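PDB 5SUH: MSM0271 protein, which probably serves as a building block of a mycobacterial microcompartment shell, its trimers forming double-ringed tiles that may take part in transport across the shell. Local coordinates for residues Q43-A48 and L196-V201; E79-L84 and E121-G126; R136-F141 and E175-L180; G168-V173 and G214-V219. All blocks are in the same frame, centred on the assembly; numbering follows the deposited sequence.

Overall arrangement
From the N terminus, Q43-A48 opens the long loop that contact 1 closes at L196-V201, joining the two BMC domains of the chain. Contacts 2 and 3 both fall within that loop and follow one another: E79-L84 returns to E121-G126, pairing two helices of the first domain, before R136-F141 meets E175-L180 to join two strands of the second. Contact 4 begins at G168-V173, ahead of the closing half of contact 3, and ends at G214-V219, so it crosses both contact 3 and contact 1. Strand 170-177 serves contacts 3 and 4, where F141 CE2 lies 4.0 Å from V173 CG2. Contact 2 stands apart, its centre about 40 Å from that of contact 4.

Contact 1 (Q43-A48 and L196-V201); sequences QRQFAA and LTVVDV
The short helix 44-48 and strand 197-201 run in nearly the same direction, their segment axes 24° apart and 8.9 Å at closest approach, with Q45 and V198 nearest by CA position. Q45 carries the contact through both ends of its amide. Its OE1 accepts from V198 N at 2.9 Å along an almost straight N-H...O path (174°), while its NE2 donates to L196 O at 2.6 Å. L196 O lies close to the plane of the Q45 amide, although NE2 itself stands above the carbonyl plane of L196. With CG set beside the backbone N (chi1 -86°) and the chain extended beyond it, the amide reaches the strand edge and bonds to backbone atoms two residues apart, which fixes its rotation. V198 CG2 packs alongside the glutamine, 4.0 Å from Q45 CD. Farther along, F46 CE1 approaches V201 CG1 at 4.5 Å, a loose apolar touch beside A186 and N187 of helix 182-192. Y62 of a second subunit packs on Q45. The arrangement is a side-chain amide docked on the outermost strand of a four-stranded antiparallel sheet within this chain; it ties the N-terminal BMC domain to the C-terminal one in a tandem, circularly permuted BMC protein.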
loop_
_atom_site.group_PDB
_atom_site.type_symbol
_atom_site.label_atom_id
_atom_site.label_comp_id
_atom_site.label_asym_id
_atom_site.label_seq_id
_atom_site.Cartn_x
_atom_site.Cartn_y
_atom_site.Cartn_z
ATOM N N GLN A 43 28.811 7.985 3.463
ATOM C CA GLN A 43 28.473 9.360 3.840
ATOM C C GLN A 43 27.074 9.416 4.503
ATOM O O GLN A 43 26.243 8.551 4.261
ATOM C CB GLN A 43 28.568 10.291 2.615
ATOM C CG GLN A 43 29.887 10.236 1.895
ATOM C CD GLN A 43 31.076 10.610 2.783
ATOM O OE1 GLN A 43 31.244 11.761 3.174
ATOM N NE2 GLN A 43 31.907 9.623 3.100
ATOM N N ARG A 44 26.800 10.426 5.329
ATOM C CA ARG A 44 25.619 10.320 6.205
ATOM C C ARG A 44 24.250 10.410 5.506
ATOM O O ARG A 44 23.316 9.725 5.923
ATOM C CB ARG A 44 25.708 11.354 7.326
ATOM C CG ARG A 44 25.406 12.760 6.926
ATOM C CD ARG A 44 25.445 13.653 8.148
ATOM N NE ARG A 44 25.046 15.019 7.825
ATOM C CZ ARG A 44 25.052 16.025 8.692
ATOM N NH1 ARG A 44 25.440 15.830 9.952
ATOM N NH2 ARG A 44 24.662 17.227 8.294
ATOM N N GLN A 45 24.122 11.197 4.437
ATOM C CA GLN A 45 22.846 11.246 3.715
ATOM C C GLN A 45 22.560 9.949 3.015
ATOM O O GLN A 45 21.414 9.491 2.938
ATOM C CB GLN A 45 22.828 12.335 2.671
ATOM C CG GLN A 45 22.439 13.652 3.149
ATOM C CD GLN A 45 22.118 14.565 2.000
ATOM O OE1 GLN A 45 21.007 14.531 1.453
ATOM N NE2 GLN A 45 23.084 15.399 1.626
ATOM N N PHE A 46 23.601 9.380 2.439
ATOM C CA PHE A 46 23.361 8.200 1.647
ATOM C C PHE A 46 23.100 7.016 2.555
ATOM O O PHE A 46 22.258 6.182 2.234
ATOM C CB PHE A 46 24.511 7.941 0.663
ATOM C CG PHE A 46 24.377 6.646 -0.046
ATOM C CD1 PHE A 46 23.296 6.421 -0.885
ATOM C CD2 PHE A 46 25.314 5.629 0.155
ATOM C CE1 PHE A 46 23.155 5.192 -1.524
ATOM C CE2 PHE A 46 25.186 4.403 -0.475
ATOM C CZ PHE A 46 24.116 4.175 -1.321
ATOM N N ALA A 47 23.768 6.993 3.710
ATOM C CA ALA A 47 23.609 5.924 4.707
ATOM C C ALA A 47 22.185 5.868 5.257
ATOM O O ALA A 47 21.639 4.796 5.526
ATOM C CB ALA A 47 24.601 6.106 5.842
ATOM N N ALA A 48 21.566 7.034 5.357
ATOM C CA ALA A 48 20.239 7.122 5.928
ATOM C C ALA A 48 19.225 6.784 4.854
ATOM O O ALA A 48 18.206 6.155 5.114
ATOM C CB ALA A 48 19.997 8.514 6.484
ATOM N N LEU A 196 25.112 19.028 -0.819
ATOM C CA LEU A 196 24.032 18.633 -1.739
ATOM C C LEU A 196 22.899 17.916 -1.013
ATOM O O LEU A 196 23.005 17.563 0.166
ATOM C CB LEU A 196 24.542 17.740 -2.882
ATOM C CG LEU A 196 25.204 16.370 -2.608
ATOM C CD1 LEU A 196 24.256 15.267 -2.178
ATOM C CD2 LEU A 196 25.919 15.917 -3.848
ATOM N N THR A 197 21.815 17.713 -1.747
ATOM C CA THR A 197 20.639 17.047 -1.223
ATOM C C THR A 197 20.363 15.781 -2.030
ATOM O O THR A 197 20.136 15.855 -3.232
ATOM C CB THR A 197 19.411 17.953 -1.298
ATOM O OG1 THR A 197 19.670 19.201 -0.630
ATOM C CG2 THR A 197 18.224 17.246 -0.688
ATOM N N VAL A 198 20.403 14.622 -1.390
ATOM C CA VAL A 198 20.055 13.375 -2.063
ATOM C C VAL A 198 18.532 13.193 -2.068
ATOM O O VAL A 198 17.918 12.904 -1.031
ATOM C CB VAL A 198 20.757 12.203 -1.402
ATOM C CG1 VAL A 198 20.449 10.912 -2.134
ATOM C CG2 VAL A 198 22.257 12.478 -1.385
ATOM N N VAL A 199 17.927 13.416 -3.231
ATOM C CA VAL A 199 16.472 13.449 -3.346
ATOM C C VAL A 199 15.898 12.055 -3.510
ATOM O O VAL A 199 14.866 11.717 -2.940
ATOM C CB VAL A 199 16.021 14.354 -4.521
ATOM C CG1 VAL A 199 14.525 14.319 -4.695
ATOM C CG2 VAL A 199 16.485 15.788 -4.301
ATOM N N ASP A 200 16.589 11.242 -4.284
ATOM C CA ASP A 200 16.153 9.889 -4.527
ATOM C C ASP A 200 17.317 9.117 -5.119
ATOM O O ASP A 200 18.111 9.703 -5.863
ATOM C CB ASP A 200 14.949 9.881 -5.474
ATOM C CG ASP A 200 14.234 8.537 -5.502
ATOM O OD1 ASP A 200 14.374 7.772 -4.530
ATOM O OD2 ASP A 200 13.526 8.250 -6.489
ATOM N N VAL A 201 17.418 7.825 -4.788
ATOM C CA VAL A 201 18.408 6.923 -5.379
ATOM C C VAL A 201 17.713 5.625 -5.721
ATOM O O VAL A 201 17.364 4.859 -4.820
ATOM C CB VAL A 201 19.602 6.590 -4.433
ATOM C CG1 VAL A 201 20.687 5.849 -5.207
ATOM C CG2 VAL A 201 20.183 7.824 -3.850
#

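Contact 2 (E79-L84 and E121-G126); sequences ERVIDL and EAILAG
Helices 79-84 and 121-126 pack steeply across one another, their short axes 8.8 Å apart at closest approach and their N-to-C directions 128° apart, with L84 and I123 the nearest pair by CA. The contact joins helix 78-88 to helix 113-127 in the first BMC domain, V81 also resting on L106 of strand 104-110. I123 lies against V81: its CD1 is 3.7 Å from V81 CG1, and the two side chains cross at about a right angle. Because I123 CG1 is anti to the carbonyl carbon (chi1 -71°), that branch also passes V81 O, 3.6 Å away. V81 CG1 meets I123 CG2 too, at 3.8 Å. One turn on, L84 points toward the facing helix and rests its CD1 4.0 Å from G126 CA. A122 CB lies 3.8 Å from L84 O. On another side of helix 79-84, R80 NH2 bridges to D83 OD2 at 3.1 Å, and R80 NE pairs with D143 of a third subunit. Branched side chains thus meet one another and a glycine backbone, while the A122 methyl and I123 CG1 lie against carbonyl oxygens, so the pair probably owes its cohesion to burial of apolar surface and close fit, with no polar bond between the two segments.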
loop_
_atom_site.group_PDB
_atom_site.type_symbol
_atom_site.label_atom_id
_atom_site.label_comp_id
_atom_site.label_asym_id
_atom_site.label_seq_id
_atom_site.Cartn_x
_atom_site.Cartn_y
_atom_site.Cartn_z
ATOM N N GLU A 79 20.075 -15.776 -3.017
ATOM C CA GLU A 79 19.837 -16.463 -1.752
ATOM C C GLU A 79 21.024 -17.363 -1.393
ATOM O O GLU A 79 21.239 -17.648 -0.223
ATOM C CB GLU A 79 18.537 -17.282 -1.778
ATOM C CG GLU A 79 17.254 -16.481 -2.010
ATOM C CD GLU A 79 16.857 -15.578 -0.832
ATOM O OE1 GLU A 79 17.480 -15.660 0.250
ATOM O OE2 GLU A 79 15.888 -14.797 -0.990
ATOM N N ARG A 80 21.760 -17.854 -2.386
ATOM C CA ARG A 80 22.976 -18.620 -2.103
ATOM C C ARG A 80 24.115 -17.671 -1.725
ATOM O O ARG A 80 24.933 -17.991 -0.856
ATOM C CB ARG A 80 23.353 -19.513 -3.296
ATOM C CG ARG A 80 24.751 -20.142 -3.228
ATOM C CD ARG A 80 25.089 -20.904 -1.923
ATOM N NE ARG A 80 24.422 -22.190 -1.699
ATOM C CZ ARG A 80 24.591 -22.915 -0.594
ATOM N NH1 ARG A 80 23.964 -24.071 -0.434
ATOM N NH2 ARG A 80 25.407 -22.479 0.358
ATOM N N VAL A 81 24.144 -16.505 -2.370
ATOM C CA VAL A 81 25.150 -15.468 -2.125
ATOM C C VAL A 81 25.101 -14.909 -0.681
ATOM O O VAL A 81 26.143 -14.743 -0.043
ATOM C CB VAL A 81 24.980 -14.288 -3.130
ATOM C CG1 VAL A 81 25.881 -13.115 -2.757
ATOM C CG2 VAL A 81 25.242 -14.758 -4.561
ATOM N N ILE A 82 23.909 -14.636 -0.150
ATOM C CA ILE A 82 23.838 -14.051 1.188
ATOM C C ILE A 82 24.269 -15.085 2.240
ATOM O O ILE A 82 25.040 -14.747 3.141
ATOM C CB ILE A 82 22.408 -13.471 1.527
ATOM C CG1 ILE A 82 22.408 -12.758 2.876
ATOM C CG2 ILE A 82 21.315 -14.545 1.562
ATOM C CD1 ILE A 82 21.091 -12.089 3.185
ATOM N N ASP A 83 23.860 -16.349 2.075
ATOM C CA ASP A 83 24.286 -17.408 2.996
ATOM C C ASP A 83 25.804 -17.554 2.996
ATOM O O ASP A 83 26.405 -17.745 4.055
ATOM C CB ASP A 83 23.643 -18.753 2.629
ATOM C CG ASP A 83 24.186 -19.929 3.461
ATOM O OD1 ASP A 83 23.885 -20.009 4.668
ATOM O OD2 ASP A 83 24.931 -20.772 2.897
ATOM N N LEU A 84 26.417 -17.402 1.819
ATOM C CA LEU A 84 27.849 -17.592 1.686
ATOM C C LEU A 84 28.564 -16.546 2.515
ATOM O O LEU A 84 29.557 -16.834 3.183
ATOM C CB LEU A 84 28.291 -17.514 0.217
ATOM C CG LEU A 84 28.154 -18.798 -0.610
ATOM C CD1 LEU A 84 28.425 -18.567 -2.098
ATOM C CD2 LEU A 84 29.064 -19.868 -0.066
ATOM N N GLU A 121 34.977 -12.084 -0.531
ATOM C CA GLU A 121 35.809 -13.161 -1.047
ATOM C C GLU A 121 35.111 -14.539 -0.924
ATOM O O GLU A 121 35.241 -15.390 -1.808
ATOM C CB GLU A 121 37.165 -13.134 -0.342
ATOM C CG GLU A 121 37.988 -11.907 -0.712
ATOM C CD GLU A 121 39.157 -11.642 0.239
ATOM O OE1 GLU A 121 39.210 -12.244 1.337
ATOM O OE2 GLU A 121 40.014 -10.798 -0.101
ATOM N N ALA A 122 34.364 -14.762 0.149
ATOM C CA ALA A 122 33.630 -16.025 0.290
ATOM C C ALA A 122 32.619 -16.206 -0.840
ATOM O O ALA A 122 32.401 -17.314 -1.335
ATOM C CB ALA A 122 32.912 -16.088 1.649
ATOM N N ILE A 123 32.013 -15.099 -1.247
ATOM C CA ILE A 123 31.019 -15.099 -2.315
ATOM C C ILE A 123 31.656 -15.450 -3.661
ATOM O O ILE A 123 31.130 -16.280 -4.427
ATOM C CB ILE A 123 30.325 -13.734 -2.393
ATOM C CG1 ILE A 123 29.398 -13.545 -1.177
ATOM C CG2 ILE A 123 29.566 -13.620 -3.690
ATOM C CD1 ILE A 123 28.903 -12.099 -0.956
ATOM N N LEU A 124 32.805 -14.826 -3.925
ATOM C CA LEU A 124 33.544 -15.067 -5.154
ATOM C C LEU A 124 34.032 -16.504 -5.252
ATOM O O LEU A 124 33.837 -17.167 -6.280
ATOM C CB LEU A 124 34.734 -14.110 -5.256
ATOM C CG LEU A 124 34.384 -12.638 -5.501
ATOM C CD1 LEU A 124 35.668 -11.839 -5.633
ATOM C CD2 LEU A 124 33.482 -12.458 -6.735
ATOM N N ALA A 125 34.626 -16.996 -4.166
ATOM C CA ALA A 125 35.165 -18.362 -4.130
ATOM C C ALA A 125 34.053 -19.408 -4.256
ATOM O O ALA A 125 34.161 -20.345 -5.036
ATOM C CB ALA A 125 35.954 -18.587 -2.851
ATOM N N GLY A 126 32.972 -19.215 -3.510
ATOM C CA GLY A 126 31.861 -20.146 -3.506
ATOM C C GLY A 126 31.007 -20.149 -4.765
ATOM O O GLY A 126 30.136 -20.999 -4.921
#

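Contact 3 (R136-F141 and E175-L180); sequences RPRVLF and EMTPAL
This is an antiparallel strand pairing with a classic beta bulge, joining strand 138-145, outermost within this chain, to its neighbour 170-177 in the C-terminal four-stranded sheet. R138 and T177 form a hydrogen-bonded pair, R138 N giving to T177 O and T177 N to R138 O, both at 2.9 Å. V139 and M176 follow as a non-hydrogen-bonded pair, and then the register shifts by one: L140 and F141 both face E175. Their N-H groups converge on E175 O from the same face of its carbonyl plane, L140 N at 2.8 Å and F141 N at 3.3 Å, while E175 N returns a nearly straight bond to F141 O (2.8 Å, 173°). The bulge turns L140 toward the partner strand. Its CB lies 4.0 Å from E175 CG, and its CD1 is 4.1 Å from T177 CG2. The R138 chain, bent at chi2 and chi3 (149° and 63°), places its guanidinium so that one face, near the rim, lies against that same methyl. E175 sends its carboxylate beyond the pair, OE2 to R209 and OE1 to L76 N of a fourth subunit. T177 OG1 bonds to A206 O. After the strand, P178, preceded by a cis peptide bond, packs on strands 32-39 and 66-73, whereas M176 hydrogen-bonds by its backbone with G208, at the start of strand 208-214.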
loop_
_atom_site.group_PDB
_atom_site.type_symbol
_atom_site.label_atom_id
_atom_site.label_comp_id
_atom_site.label_asym_id
_atom_site.label_seq_id
_atom_site.Cartn_x
_atom_site.Cartn_y
_atom_site.Cartn_z
ATOM N N ARG A 136 30.823 -3.611 -16.747
ATOM C CA ARG A 136 31.307 -2.256 -16.545
ATOM C C ARG A 136 30.106 -1.305 -16.697
ATOM O O ARG A 136 29.204 -1.560 -17.497
ATOM C CB ARG A 136 32.444 -1.907 -17.508
ATOM C CG ARG A 136 32.010 -1.419 -18.847
ATOM C CD ARG A 136 33.193 -0.869 -19.616
ATOM N NE ARG A 136 32.843 -0.722 -21.027
ATOM C CZ ARG A 136 33.711 -0.485 -22.006
ATOM N NH1 ARG A 136 35.011 -0.390 -21.747
ATOM N NH2 ARG A 136 33.278 -0.387 -23.255
ATOM N N PRO A 137 30.089 -0.217 -15.922
ATOM C CA PRO A 137 28.964 0.735 -15.945
ATOM C C PRO A 137 28.720 1.346 -17.317
ATOM O O PRO A 137 29.668 1.705 -18.020
ATOM C CB PRO A 137 29.397 1.820 -14.952
ATOM C CG PRO A 137 30.349 1.083 -13.998
ATOM C CD PRO A 137 31.076 0.098 -14.870
ATOM N N ARG A 138 27.453 1.382 -17.715
ATOM C CA ARG A 138 27.057 2.051 -18.947
ATOM C C ARG A 138 26.168 3.231 -18.619
ATOM O O ARG A 138 25.108 3.064 -18.022
ATOM C CB ARG A 138 26.324 1.120 -19.907
ATOM C CG ARG A 138 25.744 1.880 -21.092
ATOM C CD ARG A 138 25.705 1.040 -22.347
ATOM N NE ARG A 138 24.831 -0.122 -22.219
ATOM C CZ ARG A 138 23.558 -0.148 -22.612
ATOM N NH1 ARG A 138 23.011 0.927 -23.177
ATOM N NH2 ARG A 138 22.838 -1.255 -22.454
ATOM N N VAL A 139 26.620 4.424 -18.991
ATOM C CA VAL A 139 25.856 5.634 -18.770
ATOM C C VAL A 139 24.724 5.781 -19.790
ATOM O O VAL A 139 24.960 5.716 -20.992
ATOM C CB VAL A 139 26.776 6.811 -18.805
ATOM C CG1 VAL A 139 25.980 8.074 -18.808
ATOM C CG2 VAL A 139 27.721 6.725 -17.595
ATOM N N LEU A 140 23.493 5.943 -19.307
ATOM C CA LEU A 140 22.312 6.024 -20.187
ATOM C C LEU A 140 21.872 7.467 -20.429
ATOM O O LEU A 140 21.400 7.800 -21.497
ATOM C CB LEU A 140 21.125 5.240 -19.599
ATOM C CG LEU A 140 21.299 3.714 -19.470
ATOM C CD1 LEU A 140 20.081 3.017 -18.869
ATOM C CD2 LEU A 140 21.643 3.121 -20.802
ATOM N N PHE A 141 22.025 8.313 -19.415
ATOM C CA PHE A 141 21.599 9.702 -19.490
ATOM C C PHE A 141 22.145 10.509 -18.298
ATOM O O PHE A 141 22.344 9.971 -17.205
ATOM C CB PHE A 141 20.054 9.790 -19.538
ATOM C CG PHE A 141 19.524 11.184 -19.768
ATOM C CD1 PHE A 141 19.437 11.709 -21.062
ATOM C CD2 PHE A 141 19.130 11.982 -18.692
ATOM C CE1 PHE A 141 18.963 12.997 -21.282
ATOM C CE2 PHE A 141 18.658 13.281 -18.900
ATOM C CZ PHE A 141 18.580 13.788 -20.201
ATOM N N GLU A 175 21.470 8.565 -15.004
ATOM C CA GLU A 175 20.951 7.234 -15.218
ATOM C C GLU A 175 22.034 6.301 -15.770
ATOM O O GLU A 175 22.748 6.659 -16.712
ATOM C CB GLU A 175 19.734 7.287 -16.166
ATOM C CG GLU A 175 18.986 5.947 -16.264
ATOM C CD GLU A 175 17.683 6.014 -17.059
ATOM O OE1 GLU A 175 17.446 7.002 -17.794
ATOM O OE2 GLU A 175 16.882 5.070 -16.934
ATOM N N MET A 176 22.088 5.083 -15.233
ATOM C CA MET A 176 23.113 4.084 -15.585
ATOM C C MET A 176 22.573 2.657 -15.540
ATOM O O MET A 176 21.490 2.405 -14.979
ATOM C CB MET A 176 24.286 4.185 -14.622
ATOM C CG MET A 176 23.810 3.871 -13.187
ATOM S SD MET A 176 24.618 4.869 -11.966
ATOM C CE MET A 176 23.800 6.440 -12.220
ATOM N N THR A 177 23.345 1.719 -16.089
ATOM C CA THR A 177 23.006 0.313 -15.946
ATOM C C THR A 177 24.289 -0.558 -15.951
ATOM O O THR A 177 25.249 -0.247 -16.660
ATOM C CB THR A 177 21.989 -0.158 -17.030
ATOM O OG1 THR A 177 21.528 -1.457 -16.678
ATOM C CG2 THR A 177 22.578 -0.186 -18.470
ATOM N N PRO A 178 24.334 -1.627 -15.118
ATOM C CA PRO A 178 23.334 -2.118 -14.143
ATOM C C PRO A 178 22.966 -1.127 -13.030
ATOM O O PRO A 178 23.770 -0.305 -12.602
ATOM C CB PRO A 178 24.006 -3.359 -13.520
ATOM C CG PRO A 178 25.103 -3.735 -14.457
ATOM C CD PRO A 178 25.560 -2.448 -15.110
ATOM N N ALA A 179 21.739 -1.259 -12.549
ATOM C CA ALA A 179 21.132 -0.331 -11.619
ATOM C C ALA A 179 21.899 -0.148 -10.309
ATOM O O ALA A 179 21.859 0.937 -9.724
ATOM C CB ALA A 179 19.683 -0.787 -11.311
ATOM N N LEU A 180 22.578 -1.191 -9.835
ATOM C CA LEU A 180 23.112 -1.127 -8.483
ATOM C C LEU A 180 24.304 -0.155 -8.403
ATOM O O LEU A 180 24.644 0.330 -7.307
ATOM C CB LEU A 180 23.515 -2.510 -7.978
ATOM C CG LEU A 180 23.709 -2.639 -6.454
ATOM C CD1 LEU A 180 22.523 -2.035 -5.715
ATOM C CD2 LEU A 180 23.921 -4.070 -6.001
#

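Contact 4 (G168-V173 and G214-V219); sequences GQSLLV and GSTDEV
Q169 leads into strand 170-177 where it meets the end of strand 208-214, which passes directly into helix 216-232 through a capping box of S215 and E218. In that box E218 N gives to S215 OG at 171°, while S215 N gives to E218 OE1, meeting the carboxylate on its anti side; the two bonds fix the first helical turn. The amide NE2 of Q169 comes no nearer than 3.9 Å to G214 N, and its OE1 is bonded instead to L166 N. S170 makes the main link. It forms an antiparallel hydrogen-bonded pair with G214: S170 N gives to G214 O at 2.9 Å, and G214 N gives back to S170 O at 3.1 Å. Its side chain pins the helix start through a hydroxyl pair, for S170 OG, set beside its own backbone N (chi1 -66°), hydrogen-bonds with T216 OG1 at 2.7 Å. L171 points away from the helix and touches I165. L172 faces the helix again, its CB 4.0 Å from V219 CB, so the first helical turn rests on the strand by apolar contact, with I144 beside both side chains. Farther out on the same leucine, L172 CD2 lies 3.7 Å from V219 O.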
loop_
_atom_site.group_PDB
_atom_site.type_symbol
_atom_site.label_atom_id
_atom_site.label_comp_id
_atom_site.label_asym_id
_atom_site.label_seq_id
_atom_site.Cartn_x
_atom_site.Cartn_y
_atom_site.Cartn_z
ATOM N N GLY A 168 13.919 26.653 -7.362
ATOM C CA GLY A 168 15.078 27.533 -7.434
ATOM C C GLY A 168 16.412 26.816 -7.349
ATOM O O GLY A 168 17.460 27.335 -7.745
ATOM N N GLN A 169 16.384 25.622 -6.777
ATOM C CA GLN A 169 17.574 24.810 -6.723
ATOM C C GLN A 169 17.875 24.201 -8.116
ATOM O O GLN A 169 16.976 24.093 -8.982
ATOM C CB GLN A 169 17.402 23.707 -5.687
ATOM C CG GLN A 169 17.445 24.165 -4.220
ATOM C CD GLN A 169 17.524 22.960 -3.285
ATOM O OE1 GLN A 169 16.561 22.196 -3.112
ATOM N NE2 GLN A 169 18.710 22.753 -2.717
ATOM N N SER A 170 19.126 23.792 -8.324
ATOM C CA SER A 170 19.478 23.086 -9.542
ATOM C C SER A 170 19.366 21.568 -9.305
ATOM O O SER A 170 19.651 21.059 -8.214
ATOM C CB SER A 170 20.886 23.467 -9.997
ATOM O OG SER A 170 20.933 24.825 -10.385
ATOM N N LEU A 171 18.937 20.847 -10.327
ATOM C CA LEU A 171 18.730 19.408 -10.213
ATOM C C LEU A 171 19.630 18.603 -11.167
ATOM O O LEU A 171 19.641 18.858 -12.376
ATOM C CB LEU A 171 17.273 19.081 -10.493
ATOM C CG LEU A 171 16.909 17.617 -10.658
ATOM C CD1 LEU A 171 17.050 16.915 -9.304
ATOM C CD2 LEU A 171 15.498 17.523 -11.231
ATOM N N LEU A 172 20.388 17.647 -10.621
ATOM C CA LEU A 172 21.139 16.707 -11.455
ATOM C C LEU A 172 20.440 15.358 -11.530
ATOM O O LEU A 172 20.099 14.772 -10.491
ATOM C CB LEU A 172 22.542 16.502 -10.905
ATOM C CG LEU A 172 23.309 15.272 -11.390
ATOM C CD1 LEU A 172 23.657 15.349 -12.881
ATOM C CD2 LEU A 172 24.551 15.096 -10.539
ATOM N N VAL A 173 20.217 14.863 -12.743
ATOM C CA VAL A 173 19.688 13.505 -12.888
ATOM C C VAL A 173 20.756 12.686 -13.600
ATOM O O VAL A 173 21.430 13.191 -14.508
ATOM C CB VAL A 173 18.323 13.433 -13.665
ATOM C CG1 VAL A 173 17.161 13.989 -12.823
ATOM C CG2 VAL A 173 18.401 14.148 -15.013
ATOM N N GLY A 214 21.006 20.992 -5.399
ATOM C CA GLY A 214 21.989 21.878 -4.785
ATOM C C GLY A 214 22.198 23.135 -5.605
ATOM O O GLY A 214 21.407 23.407 -6.541
ATOM N N SER A 215 23.283 23.863 -5.330
ATOM C CA SER A 215 23.635 25.013 -6.175
ATOM C C SER A 215 24.177 24.457 -7.489
ATOM O O SER A 215 24.660 23.310 -7.531
ATOM C CB SER A 215 24.673 25.888 -5.506
ATOM O OG SER A 215 25.937 25.236 -5.487
ATOM N N THR A 216 24.163 25.261 -8.544
ATOM C CA THR A 216 24.640 24.752 -9.831
ATOM C C THR A 216 26.088 24.290 -9.773
ATOM O O THR A 216 26.472 23.352 -10.492
ATOM C CB THR A 216 24.502 25.785 -10.963
ATOM O OG1 THR A 216 23.125 26.170 -11.062
ATOM C CG2 THR A 216 24.984 25.193 -12.351
ATOM N N ASP A 217 26.877 24.861 -8.869
ATOM C CA ASP A 217 28.266 24.438 -8.788
ATOM C C ASP A 217 28.395 23.121 -8.010
ATOM O O ASP A 217 29.087 22.237 -8.484
ATOM C CB ASP A 217 29.107 25.540 -8.154
ATOM C CG ASP A 217 29.245 26.728 -9.071
ATOM O OD1 ASP A 217 29.021 26.546 -10.302
ATOM O OD2 ASP A 217 29.503 27.843 -8.567
ATOM N N GLU A 218 27.643 22.931 -6.919
ATOM C CA GLU A 218 27.620 21.633 -6.213
ATOM C C GLU A 218 27.192 20.469 -7.159
ATOM O O GLU A 218 27.887 19.449 -7.218
ATOM C CB GLU A 218 26.658 21.675 -5.010
ATOM C CG GLU A 218 27.173 22.379 -3.774
ATOM C CD GLU A 218 26.096 22.564 -2.681
ATOM O OE1 GLU A 218 24.880 22.644 -3.031
ATOM O OE2 GLU A 218 26.491 22.617 -1.475
ATOM N N VAL A 219 26.122 20.641 -7.956
ATOM C CA VAL A 219 25.641 19.541 -8.781
ATOM C C VAL A 219 26.565 19.296 -9.975
ATOM O O VAL A 219 26.628 18.169 -10.467
ATOM C CB VAL A 219 24.175 19.761 -9.292
ATOM C CG1 VAL A 219 23.205 19.821 -8.131
ATOM C CG2 VAL A 219 24.027 21.001 -10.177
#